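Poly(A) ribonuclease POP2 (Saccharomyces cerevisiae, PDB 1UOC) degrades poly(A) tails of mRNA from the 3' end as a probable catalytic subunit of the CCR4-NOT deadenylase complex, this chain being its RNase domain. Local coordinates at residues 22-27 with 100-105; 41-46 with 168-173; 228-233 with 238-243; 12-17 with 250-255. All blocks are in the same frame, centred on the assembly; numbering follows the deposited sequence.

Contact 1 of 4, residues 22-27 with 100-105; sequences SNLYSE and WQFNFE
Glu27 and Trp100 are turned so that a carboxylate oxygen meets the indole edge and not its face. Trp100 NE1 donates to Glu27 OE2 over 3.0 Å, with an N-H...O angle of 153°, and the oxygen lies nearly in the indole plane. The carboxylate is not coplanar with the ring: the planes stand 49° apart, and the N-H comes from above the carboxylate plane. The bend at chi2 (-56°) turns the carboxylate to the N-H. Nearer the backbone, Glu27 CB comes within 3.9 Å of Trp100 NE1. The second oxygen, OE1, forms a salt bridge with Arg17, which leaves this buried carboxylate bonded through both oxygens and probably favours its charged form. In this RNase H-like nuclease fold, helix 24-34 packs on the mixed central sheet through strand 99-103. A leucine in place of Trp100 would probably leave Glu27 OE2 without its N-H partner and open a gap beside the helix. One turn back, the apolar half of the contact is formed by Leu24, whose side chain crosses that of Phe102 at about a right angle. With CG anti to the backbone N (chi1 180°), its CD1 sits at the ring edge, 4.0 Å from Phe102 CD2. Phe141, whose ring meets that of Phe102 edge-to-face, and Ile31 continue the packing.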
# COMPACT_ATOMS: atom_id res chain seq x y z
N SER A 22 3.68 15.57 -14.87
CA SER A 22 3.09 15.66 -16.21
C SER A 22 1.83 14.83 -16.45
O SER A 22 0.91 15.30 -17.10
CB SER A 22 4.14 15.31 -17.27
OG SER A 22 4.63 13.99 -17.10
N ASN A 23 1.77 13.60 -15.93
CA ASN A 23 0.59 12.76 -16.15
C ASN A 23 -0.23 12.46 -14.90
O ASN A 23 -1.10 11.59 -14.91
CB ASN A 23 0.99 11.45 -16.83
CG ASN A 23 1.99 10.66 -16.02
OD1 ASN A 23 2.72 11.21 -15.21
ND2 ASN A 23 2.04 9.34 -16.26
N LEU A 24 0.02 13.21 -13.83
CA LEU A 24 -0.71 13.03 -12.57
C LEU A 24 -2.23 13.08 -12.71
O LEU A 24 -2.93 12.17 -12.27
CB LEU A 24 -0.26 14.09 -11.55
CG LEU A 24 -0.94 14.05 -10.17
CD1 LEU A 24 -0.77 12.67 -9.54
CD2 LEU A 24 -0.33 15.11 -9.28
N TYR A 25 -2.76 14.13 -13.32
CA TYR A 25 -4.21 14.27 -13.47
C TYR A 25 -4.87 13.28 -14.41
O TYR A 25 -5.92 12.73 -14.10
CB TYR A 25 -4.57 15.69 -13.87
CG TYR A 25 -4.32 16.67 -12.76
CD1 TYR A 25 -3.04 16.90 -12.28
CD2 TYR A 25 -5.38 17.32 -12.13
CE1 TYR A 25 -2.80 17.74 -11.20
CE2 TYR A 25 -5.17 18.17 -11.04
CZ TYR A 25 -3.87 18.37 -10.59
OH TYR A 25 -3.63 19.19 -9.52
N SER A 26 -4.25 13.02 -15.55
CA SER A 26 -4.81 12.07 -16.49
C SER A 26 -4.84 10.66 -15.91
O SER A 26 -5.78 9.90 -16.16
CB SER A 26 -4.03 12.10 -17.81
OG SER A 26 -2.65 11.93 -17.58
N GLU A 27 -3.83 10.30 -15.13
CA GLU A 27 -3.81 8.96 -14.52
C GLU A 27 -4.88 8.85 -13.45
O GLU A 27 -5.49 7.79 -13.28
CB GLU A 27 -2.43 8.65 -13.92
CG GLU A 27 -1.33 8.58 -14.96
CD GLU A 27 -1.61 7.59 -16.08
OE1 GLU A 27 -1.01 7.75 -17.16
OE2 GLU A 27 -2.41 6.65 -15.89
N TRP A 100 0.10 1.84 -10.54
CA TRP A 100 0.76 3.12 -10.72
C TRP A 100 1.83 3.29 -9.67
O TRP A 100 1.72 2.78 -8.56
CB TRP A 100 -0.27 4.25 -10.54
CG TRP A 100 -1.32 4.29 -11.62
CD1 TRP A 100 -1.27 5.00 -12.79
CD2 TRP A 100 -2.53 3.53 -11.66
NE1 TRP A 100 -2.38 4.73 -13.55
CE2 TRP A 100 -3.17 3.82 -12.89
CE3 TRP A 100 -3.14 2.62 -10.79
CZ2 TRP A 100 -4.39 3.24 -13.26
CZ3 TRP A 100 -4.35 2.04 -11.16
CH2 TRP A 100 -4.96 2.35 -12.39
N GLN A 101 2.87 4.03 -10.05
CA GLN A 101 3.95 4.35 -9.14
C GLN A 101 4.07 5.85 -9.19
O GLN A 101 4.59 6.40 -10.16
CB GLN A 101 5.28 3.73 -9.54
CG GLN A 101 6.37 4.01 -8.49
CD GLN A 101 7.67 3.28 -8.77
OE1 GLN A 101 8.48 3.72 -9.57
NE2 GLN A 101 7.87 2.17 -8.10
N PHE A 102 3.57 6.52 -8.16
CA PHE A 102 3.64 7.96 -8.10
C PHE A 102 5.01 8.37 -7.55
O PHE A 102 5.45 7.89 -6.51
CB PHE A 102 2.53 8.50 -7.20
CG PHE A 102 1.14 8.14 -7.67
CD1 PHE A 102 0.55 6.93 -7.32
CD2 PHE A 102 0.42 9.02 -8.47
CE1 PHE A 102 -0.73 6.60 -7.76
CE2 PHE A 102 -0.87 8.71 -8.92
CZ PHE A 102 -1.44 7.48 -8.56
N ASN A 103 5.69 9.26 -8.27
CA ASN A 103 7.01 9.73 -7.87
C ASN A 103 6.87 11.17 -7.37
O ASN A 103 6.38 12.04 -8.08
CB ASN A 103 7.96 9.63 -9.06
CG ASN A 103 8.06 8.21 -9.62
OD1 ASN A 103 7.39 7.85 -10.59
ND2 ASN A 103 8.90 7.39 -8.99
N PHE A 104 7.27 11.42 -6.13
CA PHE A 104 7.12 12.74 -5.55
C PHE A 104 8.33 13.65 -5.65
O PHE A 104 9.47 13.18 -5.81
CB PHE A 104 6.68 12.63 -4.09
CG PHE A 104 5.36 11.95 -3.91
CD1 PHE A 104 5.29 10.58 -3.68
CD2 PHE A 104 4.17 12.67 -4.01
CE1 PHE A 104 4.05 9.94 -3.54
CE2 PHE A 104 2.93 12.04 -3.87
CZ PHE A 104 2.87 10.67 -3.64
N GLU A 105 8.08 14.95 -5.54
CA GLU A 105 9.15 15.93 -5.62
C GLU A 105 10.17 15.69 -4.52
O GLU A 105 9.81 15.31 -3.41
CB GLU A 105 8.60 17.35 -5.53
CG GLU A 105 8.13 17.79 -4.15
CD GLU A 105 7.31 19.08 -4.21
OE1 GLU A 105 7.08 19.70 -3.15
OE2 GLU A 105 6.89 19.46 -5.32

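Contact 2 of 4, residues 41-46 with 168-173; sequences VSISTE and GFLINI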
# COMPACT_ATOMS: atom_id res chain seq x y z
N VAL A 41 -8.03 -1.91 -3.77
CA VAL A 41 -6.86 -1.06 -3.93
C VAL A 41 -5.75 -1.41 -2.94
O VAL A 41 -5.98 -1.42 -1.73
CB VAL A 41 -7.23 0.42 -3.68
CG1 VAL A 41 -6.12 1.35 -4.18
CG2 VAL A 41 -8.55 0.73 -4.34
N SER A 42 -4.55 -1.67 -3.44
CA SER A 42 -3.42 -1.97 -2.57
C SER A 42 -2.52 -0.74 -2.58
O SER A 42 -2.49 0.01 -3.56
CB SER A 42 -2.63 -3.16 -3.09
OG SER A 42 -2.12 -2.86 -4.38
N ILE A 43 -1.80 -0.53 -1.49
CA ILE A 43 -0.90 0.61 -1.40
C ILE A 43 0.45 0.24 -0.81
O ILE A 43 0.55 -0.62 0.07
CB ILE A 43 -1.52 1.74 -0.54
CG1 ILE A 43 -0.51 2.89 -0.40
CG2 ILE A 43 -1.95 1.20 0.82
CD1 ILE A 43 -0.99 4.01 0.47
N SER A 44 1.49 0.89 -1.30
CA SER A 44 2.84 0.66 -0.83
C SER A 44 3.55 2.02 -0.81
O SER A 44 3.18 2.93 -1.56
CB SER A 44 3.59 -0.31 -1.74
OG SER A 44 4.79 -0.70 -1.11
N THR A 45 4.55 2.15 0.04
CA THR A 45 5.23 3.43 0.15
C THR A 45 6.72 3.30 0.33
O THR A 45 7.24 2.25 0.73
CB THR A 45 4.71 4.22 1.34
OG1 THR A 45 5.00 3.48 2.54
CG2 THR A 45 3.21 4.46 1.22
N GLU A 46 7.41 4.38 0.02
CA GLU A 46 8.84 4.44 0.15
C GLU A 46 9.12 5.83 0.70
O GLU A 46 8.84 6.84 0.05
CB GLU A 46 9.51 4.23 -1.21
CG GLU A 46 11.02 4.07 -1.14
CD GLU A 46 11.44 2.94 -0.21
OE1 GLU A 46 11.11 1.77 -0.49
OE2 GLU A 46 12.11 3.23 0.81
N GLY A 168 -0.67 5.78 8.50
CA GLY A 168 -0.25 6.92 9.30
C GLY A 168 0.04 8.05 8.34
O GLY A 168 -0.52 9.14 8.46
N PHE A 169 0.92 7.78 7.38
CA PHE A 169 1.29 8.75 6.35
C PHE A 169 0.07 9.25 5.57
O PHE A 169 -0.19 10.45 5.53
CB PHE A 169 2.31 8.13 5.39
CG PHE A 169 2.28 8.71 4.00
CD1 PHE A 169 2.52 10.06 3.79
CD2 PHE A 169 1.97 7.90 2.91
CE1 PHE A 169 2.45 10.61 2.50
CE2 PHE A 169 1.90 8.42 1.63
CZ PHE A 169 2.14 9.78 1.42
N LEU A 170 -0.68 8.34 4.96
CA LEU A 170 -1.87 8.71 4.20
C LEU A 170 -2.76 9.66 4.98
O LEU A 170 -3.15 10.72 4.47
CB LEU A 170 -2.69 7.47 3.81
CG LEU A 170 -2.41 6.85 2.43
CD1 LEU A 170 -3.43 5.76 2.13
CD2 LEU A 170 -2.49 7.94 1.37
N ILE A 171 -3.10 9.28 6.21
CA ILE A 171 -3.93 10.11 7.06
C ILE A 171 -3.26 11.46 7.29
O ILE A 171 -3.91 12.49 7.31
CB ILE A 171 -4.19 9.42 8.44
CG1 ILE A 171 -5.66 9.03 8.56
CG2 ILE A 171 -3.82 10.36 9.60
CD1 ILE A 171 -6.03 8.51 9.92
N ASN A 172 -1.94 11.44 7.46
CA ASN A 172 -1.17 12.65 7.71
C ASN A 172 -1.28 13.68 6.58
O ASN A 172 -1.31 14.89 6.82
CB ASN A 172 0.30 12.30 7.92
CG ASN A 172 1.10 13.46 8.46
OD1 ASN A 172 2.29 13.60 8.17
ND2 ASN A 172 0.46 14.30 9.26
N ILE A 173 -1.34 13.19 5.34
CA ILE A 173 -1.44 14.08 4.19
C ILE A 173 -2.89 14.43 3.89
O ILE A 173 -3.21 15.57 3.57
CB ILE A 173 -0.80 13.46 2.93
CG1 ILE A 173 -1.52 12.17 2.54
CG2 ILE A 173 0.66 13.17 3.18
CD1 ILE A 173 -1.02 11.55 1.24
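Ile43 and Leu170 form the tight part of this interface, the strand side chain and the helix side chain reaching toward each other tip to tip. Ile43 CD1 comes to 3.4 Å from Leu170 CD1, closer than ordinary carbon-carbon contact, and its distance to Leu170 CG is 3.7 Å. The reach of Ile43 follows from an extended chain: CG1 is anti to the backbone N (chi1 177°) and the next torsion is also extended, which carries the terminal methyl straight across to the helix. Both side chains are buried, and a xenon atom bound against Leu170 and Ile171 shows that this interior region can accept an apolar gas atom.

Toward the more exposed end of the strand the fit is looser. Thr45 and Phe169 slide past each other in opposite directions, and Thr45 CG2 approaches Phe169 CD2 no nearer than 4.0 Å, obliquely to the ring. The Phe169 ring also meets that of Phe47 edge-to-face. The two ends of Thr45 have different jobs: the methyl lies against the aromatic ring while OG1 is hydrogen-bonded to Asp166, a predicted metal ligand, which would make the threonine a second-shell residue of the site.

Alternation along the strand puts Ile43 and Thr45 against helix 165-174, whereas Ser44 and Glu46 turn to the side of helix 247-264. Ser44, Glu46, Asp166 and Gln250 are the predicted divalent-metal ligands, an arrangement consistent with the active site of a DEDD nuclease in which serine and glutamine replace two of the acidic residues.

Contact 3 of 4, residues 228-233 with 238-243; sequences SLTTLA and LPRFSI
Ala233 and Leu238 have the most surface buried here, and they meet through both backbone and side chain. Leu238 N donates to Ala233 O over 3.0 Å, and the N-H...O angle of 167° makes the bond nearly straight. The carbonyl, near the end of helix 229-235, is thereby satisfied by the chain just after the helix, five residues further on, and the bond ties the start of the loop to the last turn of the helix. Leu238 also packs against the same residue: its CB lies 3.5 Å from Ala233 O. With CG beside the backbone N (chi1 -82°), the isobutyl group is directed to the methyl of Ala233, and Leu238 CD1 touches Ala233 CB at 4.1 Å.

The outer part is contributed by Thr230 and Arg240, whose side chains cross at about a right angle. The Arg240 chain, bent at chi2 (81°), brings its guanidinium back to the helix, and Thr230 CG2 meets the group obliquely. The approach to Arg240 NH2 is unusually short, and little should rest on its exact value; the distance from Thr230 CG2 to Arg240 CZ is 3.7 Å. Its NE forms a salt bridge with Asp234. Arg240 is also the centre of an inverse gamma turn, with a weak bond of 2.8 Å from Phe241 N to Pro239 O.

Helix 229-235 and its exit loop lie beside helix 247-264: Ala233 touches Leu253, and Leu238 reaches Ser257 as well as Phe7 of the N-terminal stretch. Thr231 and Leu232 touch Tyr204 of helix 200-207.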
# COMPACT_ATOMS: atom_id res chain seq x y z
N SER A 228 7.27 -11.90 5.62
CA SER A 228 7.49 -10.88 4.59
C SER A 228 6.57 -11.11 3.38
O SER A 228 6.10 -12.22 3.15
CB SER A 228 8.96 -10.87 4.14
OG SER A 228 9.22 -11.93 3.23
N LEU A 229 6.31 -10.04 2.64
CA LEU A 229 5.46 -10.12 1.46
C LEU A 229 6.12 -11.11 0.48
O LEU A 229 5.44 -11.88 -0.20
CB LEU A 229 5.36 -8.73 0.81
CG LEU A 229 4.13 -8.25 0.02
CD1 LEU A 229 4.64 -7.40 -1.13
CD2 LEU A 229 3.29 -9.39 -0.52
N THR A 230 7.45 -11.09 0.44
CA THR A 230 8.20 -11.96 -0.45
C THR A 230 8.00 -13.46 -0.19
O THR A 230 7.74 -14.21 -1.13
CB THR A 230 9.71 -11.62 -0.41
OG1 THR A 230 9.92 -10.29 -0.91
CG2 THR A 230 10.50 -12.59 -1.26
N THR A 231 8.10 -13.89 1.06
CA THR A 231 7.92 -15.31 1.36
C THR A 231 6.47 -15.71 1.13
O THR A 231 6.17 -16.85 0.77
CB THR A 231 8.38 -15.67 2.83
OG1 THR A 231 7.50 -16.65 3.39
CG2 THR A 231 8.41 -14.45 3.70
N LEU A 232 5.56 -14.76 1.30
CA LEU A 232 4.15 -15.05 1.07
C LEU A 232 3.96 -15.24 -0.44
O LEU A 232 3.29 -16.17 -0.87
CB LEU A 232 3.28 -13.89 1.58
CG LEU A 232 1.75 -14.01 1.60
CD1 LEU A 232 1.17 -13.16 0.50
CD2 LEU A 232 1.31 -15.45 1.46
N ALA A 233 4.56 -14.35 -1.23
CA ALA A 233 4.45 -14.45 -2.69
C ALA A 233 5.08 -15.75 -3.20
O ALA A 233 4.57 -16.36 -4.14
CB ALA A 233 5.12 -13.25 -3.34
N LEU A 238 4.54 -17.17 -7.01
CA LEU A 238 4.67 -16.03 -7.92
C LEU A 238 6.15 -15.84 -8.25
O LEU A 238 6.98 -15.69 -7.35
CB LEU A 238 4.12 -14.76 -7.27
CG LEU A 238 2.61 -14.55 -7.34
CD1 LEU A 238 2.19 -13.70 -6.15
CD2 LEU A 238 2.23 -13.89 -8.67
N PRO A 239 6.50 -15.85 -9.55
CA PRO A 239 7.89 -15.67 -9.96
C PRO A 239 8.48 -14.38 -9.43
O PRO A 239 7.78 -13.39 -9.28
CB PRO A 239 7.79 -15.67 -11.49
CG PRO A 239 6.66 -16.59 -11.73
CD PRO A 239 5.64 -16.13 -10.71
N ARG A 240 9.78 -14.39 -9.17
CA ARG A 240 10.46 -13.21 -8.67
C ARG A 240 10.73 -12.21 -9.78
O ARG A 240 11.89 -11.84 -10.00
CB ARG A 240 11.80 -13.59 -8.02
CG ARG A 240 11.79 -13.62 -6.50
CD ARG A 240 11.21 -14.90 -5.97
NE ARG A 240 11.26 -14.98 -4.51
CZ ARG A 240 12.30 -14.63 -3.76
NH1 ARG A 240 13.41 -14.16 -4.31
NH2 ARG A 240 12.25 -14.80 -2.44
N PHE A 241 9.69 -11.76 -10.47
CA PHE A 241 9.91 -10.76 -11.52
C PHE A 241 10.50 -9.51 -10.87
O PHE A 241 10.12 -9.13 -9.76
CB PHE A 241 8.60 -10.40 -12.22
CG PHE A 241 8.09 -11.46 -13.15
CD1 PHE A 241 6.97 -12.22 -12.82
CD2 PHE A 241 8.71 -11.68 -14.37
CE1 PHE A 241 6.48 -13.18 -13.70
CE2 PHE A 241 8.22 -12.64 -15.26
CZ PHE A 241 7.11 -13.39 -14.93
N SER A 242 11.43 -8.86 -11.57
CA SER A 242 12.10 -7.67 -11.05
C SER A 242 11.17 -6.48 -10.88
O SER A 242 11.44 -5.58 -10.07
CB SER A 242 13.27 -7.28 -11.95
OG SER A 242 12.83 -6.73 -13.19
N ILE A 243 10.09 -6.45 -11.66
CA ILE A 243 9.14 -5.35 -11.56
C ILE A 243 8.58 -5.30 -10.13
O ILE A 243 8.24 -4.23 -9.64
CB ILE A 243 7.99 -5.52 -12.58
CG1 ILE A 243 7.11 -4.26 -12.57
CG2 ILE A 243 7.15 -6.75 -12.25
CD1 ILE A 243 7.87 -2.95 -12.83

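Contact 4 of 4, residues 12-17 with 250-255; sequences NYLFVR and QSLLML
Tyr13 meets Leu252 through its backbone carbonyl while its ring points elsewhere. At the edge of that ring, in its plane, lies Asn12 OD1, and the phenol oxygen at its far end is hydrogen-bonded to Lys92 N. The ring of Phe15, which turns away from the helix, has the backbone Arg17 N 4.1 Å above one face, displaced toward the rim, and Arg17 NH1 at its edge.

The contact itself is centred on Leu252, which has more surface covered than any other residue here. The two methyls of its fork meet the same carbonyl oxygen: Leu252 CD1 and CD2 are each 3.6 Å from Tyr13 O. CD2 further lies 3.8 Å from Leu14 CA, which places it against the backbone of the loop. Leu252 CG is anti to the backbone N (chi1 169°), and this extends the fork away from the helix toward the loop. Leu14 comes across at about a right angle, its CD2 touching Leu252 CD2 at 4.1 Å. No hydrogen bond spans the two segments, so the join relies on van der Waals fit.

Helix 247-264 packs on the central sheet, and the N-terminal loop runs along its flank: Leu252 also touches Ser84 of strand 77-86 and Thr99 of strand 99-103, while Leu14 packs on Phe241. The loop leads directly into the edge strand 17-19, and Val16 touches Thr99 and Gln101.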
# COMPACT_ATOMS: atom_id res chain seq x y z
N ASN A 12 -0.09 -8.79 -19.09
CA ASN A 12 -0.41 -7.37 -18.99
C ASN A 12 -0.76 -6.88 -17.58
O ASN A 12 -0.90 -5.68 -17.35
CB ASN A 12 -1.50 -7.01 -20.02
CG ASN A 12 -2.73 -6.37 -19.39
OD1 ASN A 12 -3.59 -7.06 -18.84
ND2 ASN A 12 -2.83 -5.04 -19.49
N TYR A 13 -0.90 -7.80 -16.63
CA TYR A 13 -1.20 -7.41 -15.26
C TYR A 13 0.08 -6.93 -14.59
O TYR A 13 0.04 -6.19 -13.60
CB TYR A 13 -1.73 -8.60 -14.45
CG TYR A 13 -3.17 -8.99 -14.68
CD1 TYR A 13 -3.84 -9.77 -13.74
CD2 TYR A 13 -3.85 -8.60 -15.82
CE1 TYR A 13 -5.17 -10.15 -13.93
CE2 TYR A 13 -5.18 -8.97 -16.02
CZ TYR A 13 -5.83 -9.75 -15.07
OH TYR A 13 -7.14 -10.10 -15.24
N LEU A 14 1.23 -7.35 -15.12
CA LEU A 14 2.51 -6.99 -14.54
C LEU A 14 3.19 -5.78 -15.20
O LEU A 14 4.38 -5.80 -15.49
CB LEU A 14 3.43 -8.21 -14.59
CG LEU A 14 2.78 -9.54 -14.14
CD1 LEU A 14 3.77 -10.69 -14.28
CD2 LEU A 14 2.29 -9.42 -12.70
N PHE A 15 2.41 -4.73 -15.40
CA PHE A 15 2.90 -3.50 -16.00
C PHE A 15 2.62 -2.37 -15.01
O PHE A 15 1.49 -2.24 -14.54
CB PHE A 15 2.16 -3.23 -17.32
CG PHE A 15 2.38 -1.85 -17.86
CD1 PHE A 15 3.62 -1.49 -18.39
CD2 PHE A 15 1.38 -0.89 -17.79
CE1 PHE A 15 3.85 -0.19 -18.85
CE2 PHE A 15 1.60 0.42 -18.25
CZ PHE A 15 2.84 0.77 -18.78
N VAL A 16 3.63 -1.57 -14.70
CA VAL A 16 3.50 -0.45 -13.78
C VAL A 16 3.64 0.90 -14.49
O VAL A 16 4.68 1.18 -15.08
CB VAL A 16 4.57 -0.50 -12.67
CG1 VAL A 16 4.41 0.69 -11.74
CG2 VAL A 16 4.48 -1.79 -11.89
N ARG A 17 2.61 1.73 -14.44
CA ARG A 17 2.70 3.03 -15.08
C ARG A 17 3.32 4.02 -14.12
O ARG A 17 2.84 4.18 -13.00
CB ARG A 17 1.33 3.56 -15.49
CG ARG A 17 1.36 5.03 -15.91
CD ARG A 17 1.56 5.20 -17.41
NE ARG A 17 0.30 5.08 -18.14
CZ ARG A 17 0.13 4.35 -19.24
NH1 ARG A 17 1.14 3.67 -19.75
NH2 ARG A 17 -1.06 4.29 -19.82
N GLN A 250 5.57 -3.43 -5.72
CA GLN A 250 5.21 -3.91 -4.40
C GLN A 250 3.70 -3.85 -4.17
O GLN A 250 3.12 -4.78 -3.62
CB GLN A 250 5.93 -3.10 -3.31
CG GLN A 250 7.40 -3.45 -3.11
CD GLN A 250 7.59 -4.81 -2.47
OE1 GLN A 250 7.23 -5.02 -1.31
NE2 GLN A 250 8.15 -5.75 -3.23
N SER A 251 3.07 -2.76 -4.58
CA SER A 251 1.62 -2.65 -4.38
C SER A 251 0.99 -3.73 -5.24
O SER A 251 0.04 -4.39 -4.84
CB SER A 251 1.09 -1.26 -4.77
OG SER A 251 1.20 -1.01 -6.17
N LEU A 252 1.56 -3.93 -6.43
CA LEU A 252 1.07 -4.96 -7.34
C LEU A 252 1.19 -6.37 -6.74
O LEU A 252 0.24 -7.16 -6.79
CB LEU A 252 1.83 -4.87 -8.67
CG LEU A 252 1.61 -6.04 -9.65
CD1 LEU A 252 0.13 -6.23 -9.96
CD2 LEU A 252 2.42 -5.77 -10.92
N LEU A 253 2.35 -6.68 -6.17
CA LEU A 253 2.59 -8.00 -5.59
C LEU A 253 1.63 -8.26 -4.44
O LEU A 253 1.11 -9.36 -4.27
CB LEU A 253 4.04 -8.11 -5.07
CG LEU A 253 4.53 -9.49 -4.62
CD1 LEU A 253 4.33 -10.50 -5.74
CD2 LEU A 253 6.01 -9.43 -4.23
N MET A 254 1.41 -7.21 -3.66
CA MET A 254 0.53 -7.22 -2.50
C MET A 254 -0.88 -7.62 -2.91
O MET A 254 -1.46 -8.55 -2.36
CB MET A 254 0.52 -5.81 -1.91
CG MET A 254 0.11 -5.69 -0.46
SD MET A 254 0.15 -3.96 0.05
CE MET A 254 1.88 -3.60 -0.21
N LEU A 255 -1.44 -6.90 -3.88
CA LEU A 255 -2.80 -7.17 -4.37
C LEU A 255 -2.96 -8.57 -4.99
O LEU A 255 -3.96 -9.25 -4.79
CB LEU A 255 -3.19 -6.10 -5.39
CG LEU A 255 -4.63 -6.12 -5.89
CD1 LEU A 255 -5.57 -5.87 -4.71
CD2 LEU A 255 -4.82 -5.08 -6.99

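Contact 4 pairs the N-terminal loop with the last long helix, and contacts 1, 2 and 3 all fall within the chain it spans. The segments of contacts 1 and 2 alternate along the sequence, their centres about 15 Å apart, and both reach the same six-stranded mixed sheet, through strands 99-103 and 40-48. Contact 3 follows them in the chain and lies closest to contact 4, with centres about 11 Å apart, at helices 229-235 and 247-264. Contact 4 touches each of the others: a salt bridge joins Arg17 to Glu27, a probable hydrogen bond joins Ser42 OG to Ser251 O, and Leu253 packs on Ala233. Gln250 of helix 247-264 touches Ser44 of strand 40-48, both predicted metal ligands.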